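Local coordinates for protein bifunctional enzyme IspD/IspF (PDB 1W55) that makes 4-diphosphocytidyl-2-C-methyl-D-erythritol from CTP and 2-C-methyl-D-erythritol 4-phosphate, and converts the 2-phosphate of that product to 2-C-methyl-D-erythritol 2,4-cyclodiphosphate, releasing CMP, at residues 17-29 and 289-301. Sequence-based numbering, arbitrary orientation. Where two conformers were deposited one is given.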
ATOM      1  N   PHE A  17      27.599   7.101  16.906  1.00 73.62           N
ATOM      2  CA  PHE A  17      26.823   6.582  15.790  1.00 72.61           C
ATOM      3  C   PHE A  17      27.770   5.946  14.803  1.00 74.02           C
ATOM      4  O   PHE A  17      27.558   4.826  14.326  1.00 74.20           O
ATOM      5  CB  PHE A  17      26.090   7.744  15.093  1.00 71.27           C
ATOM      6  CG  PHE A  17      25.438   7.376  13.787  1.00 64.85           C
ATOM      7  CD1 PHE A  17      24.125   6.924  13.757  1.00 58.04           C
ATOM      8  CD2 PHE A  17      26.130   7.509  12.584  1.00 61.84           C
ATOM      9  CE1 PHE A  17      23.515   6.597  12.559  1.00 56.85           C
ATOM     10  CE2 PHE A  17      25.527   7.179  11.372  1.00 58.86           C
ATOM     11  CZ  PHE A  17      24.219   6.722  11.360  1.00 57.70           C
ATOM     12  N   ASN A  18      28.834   6.689  14.528  1.00 75.09           N
ATOM     13  CA  ASN A  18      29.531   6.603  13.265  1.00 76.30           C
ATOM     14  C   ASN A  18      29.929   5.220  12.791  1.00 76.39           C
ATOM     15  O   ASN A  18      30.645   4.473  13.461  1.00 77.65           O
ATOM     16  CB  ASN A  18      30.714   7.575  13.225  1.00 77.37           C
ATOM     17  CG  ASN A  18      30.335   8.938  12.651  1.00 79.66           C
ATOM     18  OD1 ASN A  18      29.198   9.410  12.810  1.00 78.76           O
ATOM     19  ND2 ASN A  18      31.298   9.586  11.993  1.00 80.20           N
ATOM     20  N   THR A  19      29.403   4.880  11.627  1.00 75.36           N
ATOM     21  CA  THR A  19      30.064   3.942  10.755  1.00 73.32           C
ATOM     22  C   THR A  19      31.204   4.779  10.161  1.00 70.52           C
ATOM     23  O   THR A  19      31.823   5.568  10.888  1.00 71.13           O
ATOM     24  CB  THR A  19      29.072   3.458   9.714  1.00 73.69           C
ATOM     25  OG1 THR A  19      27.856   4.208   9.851  1.00 73.83           O
ATOM     26  CG2 THR A  19      28.636   2.035  10.053  1.00 75.53           C
ATOM     27  N   LYS A  20      31.504   4.643   8.876  1.00 66.14           N
ATOM     28  CA  LYS A  20      32.419   5.608   8.277  1.00 61.39           C
ATOM     29  C   LYS A  20      31.654   6.884   7.918  1.00 57.04           C
ATOM     30  O   LYS A  20      32.241   7.955   7.829  1.00 57.43           O
ATOM     31  CB  LYS A  20      33.164   5.032   7.070  1.00 63.02           C
ATOM     32  CG  LYS A  20      34.457   5.809   6.706  1.00 65.46           C
ATOM     33  CD  LYS A  20      35.676   5.315   7.503  1.00 68.70           C
ATOM     34  CE  LYS A  20      36.573   6.483   7.929  1.00 71.67           C
ATOM     35  NZ  LYS A  20      37.662   6.066   8.867  1.00 73.42           N
ATOM     36  N   VAL A  21      30.341   6.765   7.748  1.00 50.58           N
ATOM     37  CA  VAL A  21      29.516   7.914   7.392  1.00 46.26           C
ATOM     38  C   VAL A  21      29.132   8.798   8.590  1.00 42.98           C
ATOM     39  O   VAL A  21      28.673   8.309   9.625  1.00 42.54           O
ATOM     40  CB  VAL A  21      28.266   7.516   6.533  1.00 44.96           C
ATOM     41  CG1 VAL A  21      27.305   6.654   7.315  1.00 45.01           C
ATOM     42  CG2 VAL A  21      27.561   8.771   5.994  1.00 43.20           C
ATOM     43  N   LYS A  22      29.348  10.100   8.436  1.00 40.27           N
ATOM     44  CA  LYS A  22      28.875  11.091   9.396  1.00 39.62           C
ATOM     45  C   LYS A  22      27.366  11.275   9.265  1.00 39.06           C
ATOM     46  O   LYS A  22      26.825  11.434   8.152  1.00 36.30           O
ATOM     47  CB  LYS A  22      29.578  12.420   9.185  1.00 40.52           C
ATOM     48  CG  LYS A  22      31.051  12.407   9.583  1.00 42.92           C
ATOM     49  CD  LYS A  22      31.714  13.727   9.217  1.00 44.84           C
ATOM     50  CE  LYS A  22      33.243  13.628   9.275  1.00 51.55           C
ATOM     51  NZ  LYS A  22      33.905  14.853   8.715  1.00 51.80           N
ATOM     52  N   LYS A  23      26.690  11.263  10.408  1.00 39.00           N
ATOM     53  CA  LYS A  23      25.233  11.265  10.423  1.00 39.45           C
ATOM     54  C   LYS A  23      24.604  12.497   9.772  1.00 37.84           C
ATOM     55  O   LYS A  23      23.502  12.416   9.237  1.00 38.70           O
ATOM     56  CB  LYS A  23      24.690  10.991  11.829  1.00 39.69           C
ATOM     57  CG  LYS A  23      24.633  12.193  12.765  1.00 45.60           C
ATOM     58  CD  LYS A  23      23.770  11.848  13.967  1.00 49.46           C
ATOM     59  CE  LYS A  23      24.616  11.616  15.187  1.00 49.83           C
ATOM     60  NZ  LYS A  23      24.615  12.850  16.014  1.00 59.29           N
ATOM     61  N   GLN A  24      25.310  13.620   9.777  1.00 38.32           N
ATOM     62  CA  GLN A  24      24.769  14.840   9.177  1.00 40.28           C
ATOM     63  C   GLN A  24      24.706  14.777   7.647  1.00 39.79           C
ATOM     64  O   GLN A  24      23.976  15.567   7.032  1.00 38.21           O
ATOM     65  CB  GLN A  24      25.501  16.102   9.648  1.00 41.52           C
ATOM     66  CG  GLN A  24      26.993  15.954   9.871  1.00 50.17           C
ATOM     67  CD  GLN A  24      27.332  15.507  11.286  1.00 51.52           C
ATOM     68  OE1 GLN A  24      27.604  14.326  11.513  1.00 50.89           O
ATOM     69  NE2 GLN A  24      27.321  16.449  12.237  1.00 50.16           N
ATOM     70  N   PHE A  25      25.443  13.821   7.057  1.00 37.61           N
ATOM     71  CA  PHE A  25      25.481  13.631   5.610  1.00 35.33           C
ATOM     72  C   PHE A  25      24.771  12.378   5.077  1.00 35.57           C
ATOM     73  O   PHE A  25      24.903  12.067   3.898  1.00 37.55           O
ATOM     74  CB  PHE A  25      26.928  13.697   5.084  1.00 34.53           C
ATOM     75  CG  PHE A  25      27.661  14.934   5.510  1.00 33.98           C
ATOM     76  CD1 PHE A  25      28.843  14.839   6.231  1.00 38.08           C
ATOM     77  CD2 PHE A  25      27.149  16.189   5.231  1.00 34.15           C
ATOM     78  CE1 PHE A  25      29.511  15.977   6.658  1.00 37.79           C
ATOM     79  CE2 PHE A  25      27.807  17.340   5.652  1.00 36.67           C
ATOM     80  CZ  PHE A  25      28.991  17.234   6.362  1.00 41.94           C
ATOM     81  N   LEU A  26      24.039  11.659   5.922  1.00 35.26           N
ATOM     82  CA  LEU A  26      23.104  10.638   5.434  1.00 35.99           C
ATOM     83  C   LEU A  26      22.079  11.301   4.541  1.00 35.39           C
ATOM     84  O   LEU A  26      21.601  12.400   4.867  1.00 36.66           O
ATOM     85  CB  LEU A  26      22.358   9.967   6.580  1.00 34.64           C
ATOM     86  CG  LEU A  26      23.154   9.140   7.586  1.00 39.46           C
ATOM     87  CD1 LEU A  26      22.238   8.762   8.744  1.00 41.71           C
ATOM     88  CD2 LEU A  26      23.772   7.903   6.926  1.00 37.96           C
ATOM     89  N   ARG A  27      21.727  10.656   3.435  1.00 33.50           N
ATOM     90  CA  ARG A  27      20.768  11.256   2.521  0.67 35.86           C
ATOM     91  C   ARG A  27      19.336  10.886   2.869  1.00 35.47           C
ATOM     92  O   ARG A  27      19.006   9.720   3.030  1.00 38.12           O
ATOM     93  CB  ARG A  27      21.095  10.927   1.050  0.67 36.15           C
ATOM     94  CG  ARG A  27      21.688  12.115   0.276  0.67 35.39           C
ATOM     95  CD  ARG A  27      22.910  12.757   0.964  0.67 32.77           C
ATOM     96  NE  ARG A  27      23.613  13.723   0.126  0.67 30.23           N
ATOM     97  CZ  ARG A  27      24.882  14.084   0.301  0.67 32.87           C
ATOM     98  NH1 ARG A  27      25.590  13.574   1.294  0.67 35.32           N
ATOM     99  NH2 ARG A  27      25.445  14.967  -0.517  0.67 35.49           N
ATOM    100  N   LEU A  28      18.504  11.908   2.991  1.00 36.88           N
ATOM    101  CA  LEU A  28      17.072  11.759   3.229  1.00 39.35           C
ATOM    102  C   LEU A  28      16.425  12.398   2.016  1.00 39.92           C
ATOM    103  O   LEU A  28      16.464  13.621   1.859  1.00 41.17           O
ATOM    104  CB  LEU A  28      16.637  12.493   4.513  1.00 39.20           C
ATOM    105  CG  LEU A  28      17.403  12.234   5.823  1.00 41.47           C
ATOM    106  CD1 LEU A  28      16.665  12.848   7.016  1.00 40.74           C
ATOM    107  CD2 LEU A  28      17.686  10.755   6.070  1.00 39.21           C
ATOM    108  N   GLY A  29      15.869  11.575   1.131  1.00 41.68           N
ATOM    109  CA  GLY A  29      15.488  12.067  -0.185  1.00 41.31           C
ATOM    110  C   GLY A  29      16.744  12.562  -0.878  1.00 42.28           C
ATOM    111  O   GLY A  29      17.751  11.852  -0.887  1.00 40.70           O
ATOM    112  N   ALA A 289      41.275   8.397   0.538  1.00 35.83           N
ATOM    113  CA  ALA A 289      40.428   9.265  -0.279  1.00 34.28           C
ATOM    114  C   ALA A 289      38.977   8.736  -0.325  1.00 33.49           C
ATOM    115  O   ALA A 289      38.027   9.502  -0.204  1.00 34.40           O
ATOM    116  CB  ALA A 289      40.997   9.388  -1.678  1.00 33.41           C
ATOM    117  N   TYR A 290      38.820   7.425  -0.504  1.00 33.60           N
ATOM    118  CA  TYR A 290      37.505   6.792  -0.453  1.00 34.55           C
ATOM    119  C   TYR A 290      36.845   6.930   0.929  1.00 36.17           C
ATOM    120  O   TYR A 290      35.623   7.106   1.017  1.00 37.38           O
ATOM    121  CB  TYR A 290      37.578   5.321  -0.878  1.00 33.56           C
ATOM    122  CG  TYR A 290      36.217   4.669  -1.041  1.00 33.88           C
ATOM    123  CD1 TYR A 290      35.160   5.351  -1.665  1.00 28.84           C
ATOM    124  CD2 TYR A 290      35.979   3.383  -0.556  1.00 31.20           C
ATOM    125  CE1 TYR A 290      33.907   4.769  -1.792  1.00 28.71           C
ATOM    126  CE2 TYR A 290      34.726   2.780  -0.695  1.00 30.37           C
ATOM    127  CZ  TYR A 290      33.698   3.483  -1.315  1.00 32.24           C
ATOM    128  OH  TYR A 290      32.459   2.907  -1.455  1.00 31.61           O
ATOM    129  N   ASP A 291      37.644   6.860   1.997  1.00 35.87           N
ATOM    130  CA  ASP A 291      37.136   7.139   3.346  1.00 36.71           C
ATOM    131  C   ASP A 291      36.497   8.524   3.421  1.00 35.90           C
ATOM    132  O   ASP A 291      35.439   8.681   4.029  1.00 37.20           O
ATOM    133  CB  ASP A 291      38.245   7.054   4.403  1.00 36.33           C
ATOM    134  CG  ASP A 291      38.607   5.620   4.779  1.00 44.02           C
ATOM    135  OD1 ASP A 291      37.811   4.688   4.493  1.00 45.71           O
ATOM    136  OD2 ASP A 291      39.684   5.344   5.374  1.00 47.48           O
ATOM    137  N   LYS A 292      37.142   9.527   2.828  1.00 35.44           N
ATOM    138  CA  LYS A 292      36.574  10.880   2.785  1.00 37.96           C
ATOM    139  C   LYS A 292      35.207  10.912   2.101  1.00 36.13           C
ATOM    140  O   LYS A 292      34.298  11.607   2.545  1.00 37.30           O
ATOM    141  CB  LYS A 292      37.517  11.865   2.083  1.00 38.79           C
ATOM    142  CG  LYS A 292      38.804  12.138   2.828  1.00 45.58           C
ATOM    143  CD  LYS A 292      38.562  12.910   4.128  1.00 57.61           C
ATOM    144  CE  LYS A 292      39.730  12.702   5.100  1.00 64.87           C
ATOM    145  NZ  LYS A 292      39.951  13.854   6.024  1.00 66.27           N
ATOM    146  N   VAL A 293      35.081  10.134   1.031  1.00 35.34           N
ATOM    147  CA  VAL A 293      33.874  10.072   0.215  1.00 34.18           C
ATOM    148  C   VAL A 293      32.760   9.367   0.984  1.00 34.28           C
ATOM    149  O   VAL A 293      31.594   9.753   0.910  1.00 34.90           O
ATOM    150  CB  VAL A 293      34.184   9.359  -1.130  1.00 33.58           C
ATOM    151  CG1 VAL A 293      32.931   8.930  -1.843  1.00 28.62           C
ATOM    152  CG2 VAL A 293      35.059  10.253  -2.015  1.00 31.52           C
ATOM    153  N   ARG A 294      33.125   8.339   1.735  1.00 34.16           N
ATOM    154  CA  ARG A 294      32.159   7.627   2.563  1.00 34.55           C
ATOM    155  C   ARG A 294      31.649   8.482   3.735  1.00 35.50           C
ATOM    156  O   ARG A 294      30.501   8.342   4.151  1.00 35.58           O
ATOM    157  CB  ARG A 294      32.771   6.334   3.075  1.00 35.18           C
ATOM    158  CG  ARG A 294      33.012   5.295   2.005  1.00 37.31           C
ATOM    159  CD  ARG A 294      33.760   4.079   2.514  1.00 42.38           C
ATOM    160  NE  ARG A 294      32.884   3.172   3.252  1.00 50.37           N
ATOM    161  CZ  ARG A 294      33.285   2.335   4.208  1.00 54.82           C
ATOM    162  NH1 ARG A 294      34.565   2.277   4.579  1.00 54.94           N
ATOM    163  NH2 ARG A 294      32.397   1.554   4.802  1.00 51.91           N
ATOM    164  N   GLU A 295      32.507   9.358   4.259  1.00 35.60           N
ATOM    165  CA  GLU A 295      32.145  10.258   5.361  1.00 37.48           C
ATOM    166  C   GLU A 295      30.990  11.181   4.983  1.00 36.40           C
ATOM    167  O   GLU A 295      30.130  11.467   5.808  1.00 36.72           O
ATOM    168  CB  GLU A 295      33.350  11.096   5.807  1.00 37.07           C
ATOM    169  CG  GLU A 295      34.290  10.353   6.750  1.00 44.09           C
ATOM    170  CD  GLU A 295      35.586  11.103   7.027  1.00 52.67           C
ATOM    171  OE1 GLU A 295      35.721  12.286   6.610  1.00 52.83           O
ATOM    172  OE2 GLU A 295      36.476  10.504   7.673  1.00 55.85           O
ATOM    173  N   ILE A 296      30.976  11.634   3.730  1.00 36.32           N
ATOM    174  CA  ILE A 296      29.895  12.492   3.232  1.00 34.54           C
ATOM    175  C   ILE A 296      28.728  11.739   2.564  1.00 34.01           C
ATOM    176  O   ILE A 296      27.890  12.346   1.909  1.00 34.97           O
ATOM    177  CB  ILE A 296      30.431  13.639   2.351  1.00 35.50           C
ATOM    178  CG1 ILE A 296      31.223  13.104   1.148  1.00 35.02           C
ATOM    179  CG2 ILE A 296      31.289  14.611   3.185  1.00 32.66           C
ATOM    180  CD1 ILE A 296      31.416  14.142   0.057  1.00 33.34           C
ATOM    181  N   GLY A 297      28.649  10.428   2.760  1.00 32.27           N
ATOM    182  CA  GLY A 297      27.427   9.711   2.439  1.00 32.74           C
ATOM    183  C   GLY A 297      27.349   8.969   1.114  1.00 33.00           C
ATOM    184  O   GLY A 297      26.258   8.547   0.701  1.00 33.75           O
ATOM    185  N   PHE A 298      28.492   8.783   0.466  1.00 31.55           N
ATOM    186  CA  PHE A 298      28.545   8.145  -0.840  1.00 33.61           C
ATOM    187  C   PHE A 298      29.098   6.727  -0.760  1.00 34.23           C
ATOM    188  O   PHE A 298      29.787   6.370   0.202  1.00 36.17           O
ATOM    189  CB  PHE A 298      29.430   8.963  -1.778  1.00 32.58           C
ATOM    190  CG  PHE A 298      28.769  10.190  -2.320  1.00 36.30           C
ATOM    191  CD1 PHE A 298      29.153  11.455  -1.880  1.00 37.22           C
ATOM    192  CD2 PHE A 298      27.761  10.086  -3.265  1.00 31.27           C
ATOM    193  CE1 PHE A 298      28.542  12.579  -2.391  1.00 40.92           C
ATOM    194  CE2 PHE A 298      27.153  11.206  -3.784  1.00 32.36           C
ATOM    195  CZ  PHE A 298      27.529  12.451  -3.355  1.00 35.62           C
ATOM    196  N   GLU A 299      28.828   5.947  -1.802  1.00 32.90           N
ATOM    197  CA  GLU A 299      29.257   4.562  -1.891  1.00 33.29           C
ATOM    198  C   GLU A 299      29.509   4.233  -3.370  1.00 32.27           C
ATOM    199  O   GLU A 299      28.742   4.651  -4.239  1.00 32.30           O
ATOM    200  CB  GLU A 299      28.139   3.678  -1.332  1.00 33.78           C
ATOM    201  CG  GLU A 299      28.439   2.198  -1.292  1.00 40.60           C
ATOM    202  CD  GLU A 299      27.325   1.392  -0.636  1.00 48.43           C
ATOM    203  OE1 GLU A 299      26.313   2.000  -0.192  1.00 45.71           O
ATOM    204  OE2 GLU A 299      27.462   0.146  -0.583  1.00 48.24           O
ATOM    205  N   LEU A 300      30.575   3.485  -3.645  1.00 30.67           N
ATOM    206  CA  LEU A 300      30.910   3.093  -5.006  1.00 31.95           C
ATOM    207  C   LEU A 300      29.968   2.030  -5.574  1.00 31.36           C
ATOM    208  O   LEU A 300      29.589   1.090  -4.884  1.00 31.55           O
ATOM    209  CB  LEU A 300      32.362   2.603  -5.086  1.00 31.08           C
ATOM    210  CG  LEU A 300      33.459   3.671  -5.236  1.00 32.09           C
ATOM    211  CD1 LEU A 300      34.816   3.089  -4.858  1.00 26.75           C
ATOM    212  CD2 LEU A 300      33.513   4.255  -6.647  1.00 30.78           C
ATOM    213  N   ILE A 301      29.601   2.187  -6.840  1.00 30.05           N
ATOM    214  CA  ILE A 301      28.886   1.131  -7.543  1.00 29.53           C
ATOM    215  C   ILE A 301      29.889   0.335  -8.350  1.00 29.03           C
ATOM    216  O   ILE A 301      29.915  -0.893  -8.263  1.00 29.94           O
ATOM    217  CB  ILE A 301      27.761   1.690  -8.461  1.00 30.18           C
ATOM    218  CG1 ILE A 301      26.594   2.226  -7.617  1.00 29.14           C
ATOM    219  CG2 ILE A 301      27.279   0.609  -9.427  1.00 26.73           C
ATOM    220  CD1 ILE A 301      25.538   2.965  -8.427  1.00 25.84           C
TER
HETATM  221  O   HOH W   1      23.335   8.418   2.373  1.00 39.76           O
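K22 N donates to E295 O (3.1 Å, N-H...O 156°) and so joins the loop of the cytidylyltransferase part to the C-terminal end of helix 282-295 in the cyclodiphosphate synthase part. In the conformer described, one of two modelled, the guanidinium of R27 reaches the same helix end: NH1 sits 2.7 Å from I296 O, a weak, strongly bent hydrogen bond, and also donates to F25 O within its own segment at 3.1 Å and a better angle of 151°. A water accepts from R27 N and donates weakly to G297 O. The carbonyls of E295, I296 and G297 lie where helix 282-295 stops in a Schellman motif, with G297 at C' in a positive-phi conformation; its CA lies beside F25 O and V21 CG2. Salt bridging is looser. The K22 chain, extended beyond CG, brings NZ to E295 OE1 at a long 3.8 Å, while K20 NZ, 4.1 Å from D291 OD2, is near the opposite charge but too far for a salt bridge. K20 instead packs through its methylenes: CB stands over the centre of one face of the R294 guanidinium, 3.9 Å above the plane, and the bends at chi2 and chi3 carry CD and CE past the D291 carboxylate. F25 has CG anti to the carbonyl carbon (chi1 -53°), which swings the ring toward the helix end. I296 CG2 lies over one ring face and E295 O at the CD1 edge; Y59 from helix 57-61 meets the ring edge-to-face and also contacts the I296 side chain. F298, beside R27 NH2, packs against F211 and Y365. The contact therefore belongs to the junction between the two catalytic parts of the bifunctional chain, joined chiefly by K22 N on a helix-end carbonyl; the R27 charge may also favour that end's partial negative charge.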